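Local coordinates for SusD superfamily protein (Bacteroides thetaiotaomicron VPI-5482, PDB 3HDX), which probably binds polysaccharide at the outer membrane as a SusD-family protein of carbohydrate metabolism, at residues 156-160 and 206-210; 454-460 and 472-477. All coordinates share one frame; numbering follows the deposited sequence.

Contact 1: residues 156-160 and 206-210; sequences LSYAK and ICAWQ. With EDO (1,2-ethanediol), chain D.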
loop_
_atom_site.group_PDB
_atom_site.type_symbol
_atom_site.label_atom_id
_atom_site.label_comp_id
_atom_site.label_asym_id
_atom_site.label_seq_id
_atom_site.Cartn_x
_atom_site.Cartn_y
_atom_site.Cartn_z
ATOM N N LEU A 156 -8.397 -8.428 12.165
ATOM C CA LEU A 156 -8.609 -7.003 11.868
ATOM C C LEU A 156 -9.086 -6.250 13.104
ATOM O O LEU A 156 -8.714 -5.089 13.310
ATOM C CB LEU A 156 -9.567 -6.862 10.680
ATOM C CG LEU A 156 -8.989 -7.380 9.358
ATOM C CD1 LEU A 156 -10.026 -7.202 8.236
ATOM C CD2 LEU A 156 -7.662 -6.694 8.979
ATOM N N SER A 157 -9.908 -6.876 13.949
ATOM C CA SER A 157 -10.315 -6.207 15.196
ATOM C C SER A 157 -9.105 -5.945 16.114
ATOM O O SER A 157 -9.012 -4.884 16.743
ATOM C CB SER A 157 -11.342 -7.028 15.986
ATOM O OG SER A 157 -12.567 -7.089 15.321
ATOM N N TYR A 158 -8.167 -6.878 16.144
ATOM C CA TYR A 158 -6.912 -6.678 16.882
ATOM C C TYR A 158 -6.129 -5.502 16.258
ATOM O O TYR A 158 -5.704 -4.566 16.986
ATOM C CB TYR A 158 -6.063 -7.975 16.868
ATOM C CG TYR A 158 -4.656 -7.822 17.394
ATOM C CD1 TYR A 158 -4.401 -7.811 18.752
ATOM C CD2 TYR A 158 -3.589 -7.673 16.515
ATOM C CE1 TYR A 158 -3.124 -7.721 19.243
ATOM C CE2 TYR A 158 -2.303 -7.597 16.980
ATOM C CZ TYR A 158 -2.068 -7.596 18.354
ATOM O OH TYR A 158 -0.787 -7.495 18.814
ATOM N N ALA A 159 -5.988 -5.518 14.930
ATOM C CA ALA A 159 -5.242 -4.462 14.230
ATOM C C ALA A 159 -5.844 -3.063 14.479
ATOM O O ALA A 159 -5.118 -2.109 14.754
ATOM C CB ALA A 159 -5.074 -4.767 12.778
ATOM N N LYS A 160 -7.174 -2.983 14.443
ATOM C CA LYS A 160 -7.869 -1.696 14.663
ATOM C C LYS A 160 -7.608 -1.167 16.080
ATOM O O LYS A 160 -7.282 -0.001 16.258
ATOM C CB LYS A 160 -9.386 -1.807 14.408
ATOM C CG LYS A 160 -9.794 -1.891 12.921
ATOM C CD LYS A 160 -11.315 -1.912 12.716
ATOM C CE LYS A 160 -11.933 -3.224 13.208
ATOM N NZ LYS A 160 -13.441 -3.329 13.089
ATOM N N ILE A 206 -8.676 -0.578 6.630
ATOM C CA ILE A 206 -9.202 -1.781 7.276
ATOM C C ILE A 206 -10.731 -1.690 7.248
ATOM O O ILE A 206 -11.419 -2.637 6.847
ATOM C CB ILE A 206 -8.765 -1.914 8.749
ATOM C CG1 ILE A 206 -7.264 -2.227 8.842
ATOM C CG2 ILE A 206 -9.592 -3.009 9.459
ATOM C CD1 ILE A 206 -6.615 -1.997 10.252
ATOM N N CYS A 207 -11.249 -0.531 7.651
ATOM C CA CYS A 207 -12.707 -0.356 7.689
ATOM C C CYS A 207 -13.341 -0.525 6.317
ATOM O O CYS A 207 -14.355 -1.204 6.180
ATOM C CB CYS A 207 -13.090 0.977 8.350
ATOM S SG CYS A 207 -12.626 1.063 10.101
ATOM N N ALA A 208 -12.767 0.090 5.292
ATOM C CA ALA A 208 -13.316 -0.070 3.954
ATOM C C ALA A 208 -13.284 -1.544 3.487
ATOM O O ALA A 208 -14.238 -2.020 2.882
ATOM C CB ALA A 208 -12.545 0.813 2.925
ATOM N N TRP A 209 -12.179 -2.230 3.781
ATOM C CA TRP A 209 -12.002 -3.669 3.429
ATOM C C TRP A 209 -13.058 -4.556 4.079
ATOM O O TRP A 209 -13.454 -5.569 3.510
ATOM C CB TRP A 209 -10.596 -4.138 3.768
ATOM C CG TRP A 209 -10.211 -5.508 3.287
ATOM C CD1 TRP A 209 -9.928 -6.595 4.050
ATOM C CD2 TRP A 209 -9.977 -5.886 1.937
ATOM N NE1 TRP A 209 -9.569 -7.663 3.242
ATOM C CE2 TRP A 209 -9.594 -7.235 1.938
ATOM C CE3 TRP A 209 -10.125 -5.229 0.711
ATOM C CZ2 TRP A 209 -9.275 -7.910 0.772
ATOM C CZ3 TRP A 209 -9.796 -5.921 -0.468
ATOM C CH2 TRP A 209 -9.419 -7.253 -0.419
ATOM N N GLN A 210 -13.527 -4.137 5.273
ATOM C CA GLN A 210 -14.585 -4.821 6.023
ATOM C C GLN A 210 -15.990 -4.349 5.678
ATOM O O GLN A 210 -16.960 -4.855 6.243
ATOM C CB GLN A 210 -14.381 -4.611 7.529
ATOM C CG GLN A 210 -13.125 -5.176 8.049
ATOM C CD GLN A 210 -13.086 -5.009 9.558
ATOM O OE1 GLN A 210 -13.133 -3.881 10.077
ATOM N NE2 GLN A 210 -13.096 -6.130 10.258
HETATM C C1 EDO D . -12.540 -9.132 1.640
HETATM O O1 EDO D . -12.937 -7.795 1.285
HETATM C C2 EDO D . -13.661 -10.067 1.231
HETATM O O2 EDO D . -14.883 -9.668 1.883
HETATM O O HOH W 1 -13.357 -6.297 12.852
#
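Lys160 and Gln210 meet because one chain bends and the other does not: the lysine turns at chi3 (-69°), whereas the glutamine stays extended beyond CG (chi2 -175°), and the two ends arrive from opposite directions. In the conformer described, one of two deposited for this lysine, NZ of Lys160 donates to OE1 of Gln210 at 3.1 Å. The ammonium lies in the carbonyl plane on a lone pair of that oxygen, with a C=O...N angle of 125°. A single water grips the other half of the amide, accepting from NE2 of Gln210 at 2.6 Å. It also accepts from NZ of Lys160 at 3.0 Å and is hydrogen-bonded to OG of Ser157 at 2.7 Å. Held at both its oxygen and its nitrogen, the amide has its rotation fixed while the lysine keeps this conformer.

Beside these hydrogen bonds lies an apolar layer. The methylene CG of Lys160 rests 3.6 Å from CG2 of Ile206, so the lysine serves both layers. Leu156 slides past Ile206, its CB 4.0 Å from the same CG2, and places CD1 3.7 Å from CG of Gln210. That methyl also comes to the edge of the Trp209 indole. Over one indole face sits a 1,2-ethanediol, probably from the crystallisation liquor, which donates through O1 to the carbonyl O of Trp209.

The contact thus joins helix 152-169 to the C-terminal end of helix 196-209 in a largely helical protein. Helix 104-129 packs against both partners, with Val126 on Leu156 and Phe123 on Ile206, while helix 213-226 meets Cys207 and helix 430-441 meets Trp209.

Contact 2: residues 454-460 and 472-477; sequences GGIYWPV and EQNEFW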
loop_
_atom_site.group_PDB
_atom_site.type_symbol
_atom_site.label_atom_id
_atom_site.label_comp_id
_atom_site.label_asym_id
_atom_site.label_seq_id
_atom_site.Cartn_x
_atom_site.Cartn_y
_atom_site.Cartn_z
ATOM N N GLY A 454 -13.186 -17.825 -1.384
ATOM C CA GLY A 454 -11.807 -17.657 -0.970
ATOM C C GLY A 454 -10.796 -17.632 -2.081
ATOM O O GLY A 454 -9.607 -17.552 -1.796
ATOM N N GLY A 455 -11.246 -17.626 -3.342
ATOM C CA GLY A 455 -10.346 -17.515 -4.478
ATOM C C GLY A 455 -9.730 -16.154 -4.700
ATOM O O GLY A 455 -8.894 -16.001 -5.584
ATOM N N ILE A 456 -10.138 -15.188 -3.878
ATOM C CA ILE A 456 -9.538 -13.848 -3.846
ATOM C C ILE A 456 -8.298 -13.803 -2.958
ATOM O O ILE A 456 -7.620 -12.753 -2.900
ATOM C CB ILE A 456 -10.529 -12.759 -3.365
ATOM C CG1 ILE A 456 -11.080 -13.057 -1.955
ATOM C CG2 ILE A 456 -11.615 -12.522 -4.447
ATOM C CD1 ILE A 456 -11.689 -11.830 -1.279
ATOM N N TYR A 457 -7.970 -14.904 -2.279
ATOM C CA TYR A 457 -6.746 -14.963 -1.465
ATOM C C TYR A 457 -5.714 -15.860 -2.106
ATOM O O TYR A 457 -5.987 -16.611 -3.060
ATOM C CB TYR A 457 -7.101 -15.453 -0.055
ATOM C CG TYR A 457 -8.134 -14.580 0.599
ATOM C CD1 TYR A 457 -7.867 -13.249 0.820
ATOM C CD2 TYR A 457 -9.372 -15.075 0.996
ATOM C CE1 TYR A 457 -8.779 -12.430 1.419
ATOM C CE2 TYR A 457 -10.324 -14.242 1.576
ATOM C CZ TYR A 457 -10.007 -12.902 1.790
ATOM O OH TYR A 457 -10.892 -12.013 2.410
ATOM N N TRP A 458 -4.500 -15.727 -1.614
ATOM C CA TRP A 458 -3.368 -16.546 -2.032
ATOM C C TRP A 458 -3.375 -17.853 -1.275
ATOM O O TRP A 458 -3.853 -17.944 -0.133
ATOM C CB TRP A 458 -2.018 -15.838 -1.779
ATOM C CG TRP A 458 -1.742 -14.827 -2.807
ATOM C CD1 TRP A 458 -2.397 -13.619 -2.986
ATOM C CD2 TRP A 458 -0.733 -14.900 -3.819
ATOM N NE1 TRP A 458 -1.837 -12.954 -4.058
ATOM C CE2 TRP A 458 -0.805 -13.699 -4.575
ATOM C CE3 TRP A 458 0.249 -15.863 -4.152
ATOM C CZ2 TRP A 458 0.032 -13.455 -5.692
ATOM C CZ3 TRP A 458 1.101 -15.598 -5.229
ATOM C CH2 TRP A 458 0.981 -14.408 -5.991
ATOM N N PRO A 459 -2.824 -18.907 -1.895
ATOM C CA PRO A 459 -2.634 -20.133 -1.126
ATOM C C PRO A 459 -1.602 -19.909 0.000
ATOM O O PRO A 459 -0.785 -19.002 -0.090
ATOM C CB PRO A 459 -2.064 -21.102 -2.161
ATOM C CG PRO A 459 -1.600 -20.333 -3.256
ATOM C CD PRO A 459 -2.295 -19.030 -3.256
ATOM N N VAL A 460 -1.717 -20.713 1.059
ATOM C CA VAL A 460 -0.710 -20.823 2.091
ATOM C C VAL A 460 0.421 -21.712 1.524
ATOM O O VAL A 460 0.171 -22.727 0.884
ATOM C CB VAL A 460 -1.305 -21.420 3.399
ATOM C CG1 VAL A 460 -0.227 -21.610 4.493
ATOM C CG2 VAL A 460 -2.432 -20.530 3.901
ATOM N N GLU A 472 -4.237 -24.777 8.116
ATOM C CA GLU A 472 -5.026 -25.395 7.041
ATOM C C GLU A 472 -4.928 -24.571 5.759
ATOM O O GLU A 472 -4.916 -23.344 5.782
ATOM C CB GLU A 472 -6.508 -25.493 7.462
ATOM C CG GLU A 472 -7.433 -26.284 6.505
ATOM C CD GLU A 472 -8.920 -26.160 6.849
ATOM O OE1 GLU A 472 -9.302 -25.277 7.665
ATOM O OE2 GLU A 472 -9.706 -26.942 6.282
ATOM N N GLN A 473 -4.879 -25.254 4.628
ATOM C CA GLN A 473 -4.844 -24.571 3.362
ATOM C C GLN A 473 -6.195 -23.910 3.102
ATOM O O GLN A 473 -7.243 -24.353 3.597
ATOM C CB GLN A 473 -4.549 -25.591 2.247
ATOM C CG GLN A 473 -4.432 -25.037 0.832
ATOM C CD GLN A 473 -3.389 -23.966 0.733
ATOM O OE1 GLN A 473 -3.691 -22.764 0.936
ATOM N NE2 GLN A 473 -2.133 -24.387 0.553
ATOM N N ASN A 474 -6.151 -22.839 2.311
ATOM C CA ASN A 474 -7.369 -22.203 1.787
ATOM C C ASN A 474 -8.077 -23.234 0.911
ATOM O O ASN A 474 -7.479 -23.749 -0.038
ATOM C CB ASN A 474 -6.981 -21.003 0.927
ATOM C CG ASN A 474 -8.203 -20.204 0.314
ATOM O OD1 ASN A 474 -9.272 -20.710 -0.086
ATOM N ND2 ASN A 474 -7.978 -18.917 0.199
ATOM N N GLU A 475 -9.357 -23.461 1.197
ATOM C CA GLU A 475 -10.205 -24.468 0.506
ATOM C C GLU A 475 -10.154 -24.325 -1.021
ATOM O O GLU A 475 -10.047 -25.306 -1.741
ATOM C CB GLU A 475 -11.672 -24.329 0.968
ATOM C CG GLU A 475 -12.560 -25.524 0.645
ATOM C CD GLU A 475 -12.123 -26.808 1.367
ATOM O OE1 GLU A 475 -11.630 -26.741 2.522
ATOM O OE2 GLU A 475 -12.256 -27.894 0.773
ATOM N N PHE A 476 -10.139 -23.093 -1.503
ATOM C CA PHE A 476 -10.110 -22.824 -2.940
ATOM C C PHE A 476 -8.904 -23.427 -3.650
ATOM O O PHE A 476 -9.034 -23.829 -4.822
ATOM C CB PHE A 476 -10.117 -21.297 -3.207
ATOM C CG PHE A 476 -10.409 -20.928 -4.651
ATOM C CD1 PHE A 476 -11.721 -20.735 -5.083
ATOM C CD2 PHE A 476 -9.390 -20.754 -5.558
ATOM C CE1 PHE A 476 -11.993 -20.373 -6.410
ATOM C CE2 PHE A 476 -9.659 -20.419 -6.864
ATOM C CZ PHE A 476 -10.954 -20.219 -7.296
ATOM N N TRP A 477 -7.754 -23.483 -2.951
ATOM C CA TRP A 477 -6.475 -23.911 -3.503
ATOM C C TRP A 477 -6.077 -25.342 -3.127
ATOM O O TRP A 477 -4.971 -25.767 -3.470
ATOM C CB TRP A 477 -5.356 -22.938 -3.112
ATOM C CG TRP A 477 -5.675 -21.514 -3.508
ATOM C CD1 TRP A 477 -5.965 -20.456 -2.677
ATOM C CD2 TRP A 477 -5.768 -21.005 -4.839
ATOM N NE1 TRP A 477 -6.199 -19.321 -3.415
ATOM C CE2 TRP A 477 -6.077 -19.625 -4.742
ATOM C CE3 TRP A 477 -5.578 -21.570 -6.114
ATOM C CZ2 TRP A 477 -6.256 -18.816 -5.856
ATOM C CZ3 TRP A 477 -5.733 -20.757 -7.227
ATOM C CH2 TRP A 477 -6.066 -19.384 -7.086
HETATM O O HOH W 2 -5.688 -18.249 1.857
#
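Pro459 and Phe476 lie on opposite faces of the Trp477 indole: CD of Pro459 sits 3.9 Å from the centroid of the five-membered ring in a CH-pi contact, and CD2 of Phe476 occupies the other side. The Phe476 ring in turn receives CA of Gly455 over one face, 3.4 Å from its centroid, and has CD2 of Trp477 at its edge. The segment 454-460 begins with a Schellman motif that ends helix 445-453, running into a type I beta turn from Gly454 to Tyr457; an Asx turn at Asn474 faces it. At the indole edge, NE1 of Trp477 donates to O of Tyr457 at 2.7 Å, coming from above the carbonyl plane in a bent bond (N-H...O 145°).

Gly454, at positive phi, has backbone angles that call for glycine, and a CB would also clash with OD1 of Asn474; at Gly455 a CB would run into the Phe476 ring. The carbonyl O of Gly454 is gripped from opposite faces of its plane, by N of Tyr457 and by ND2 of Asn474, the latter at 2.9 Å.

Gln473 completes the junction by pairing its side-chain amide with the backbone N and O of Val460, its chain bent at chi2 (56°). OE1 accepts from N of Val460 at 2.8 Å, and NE2 donates to O of Val460 at 2.9 Å, both bonds lying in the carbonyl plane of their acceptor. OE1 also takes N of Asn474, and NE2 has a further acceptor in Glu462. A leucine here would probably leave both backbone polar atoms of Val460, and N of Asn474, without these mates. Between Trp458 and Asn474, one water donates to O of Trp458 at 2.7 Å and accepts from ND2 of Asn474 at 2.9 Å.

Followed from the N terminus, the chain makes the two contacts in series, neither nesting within nor crossing the other. Contact 1 comes first: it brings helix 196-209 back against helix 152-169 and closes a loop of 45 residues. Far later, contact 2 closes a shorter loop of 11 residues that carries helix 462-467, folding the C-terminal tail onto the segment that follows helix 445-453. Their centres are 20 Å apart and their nearest atoms about 5 Å, without touching. Helix 104-129 links them: it packs against both segments of contact 1, and its end, at Ile128 and Trp129, touches Trp458 of contact 2.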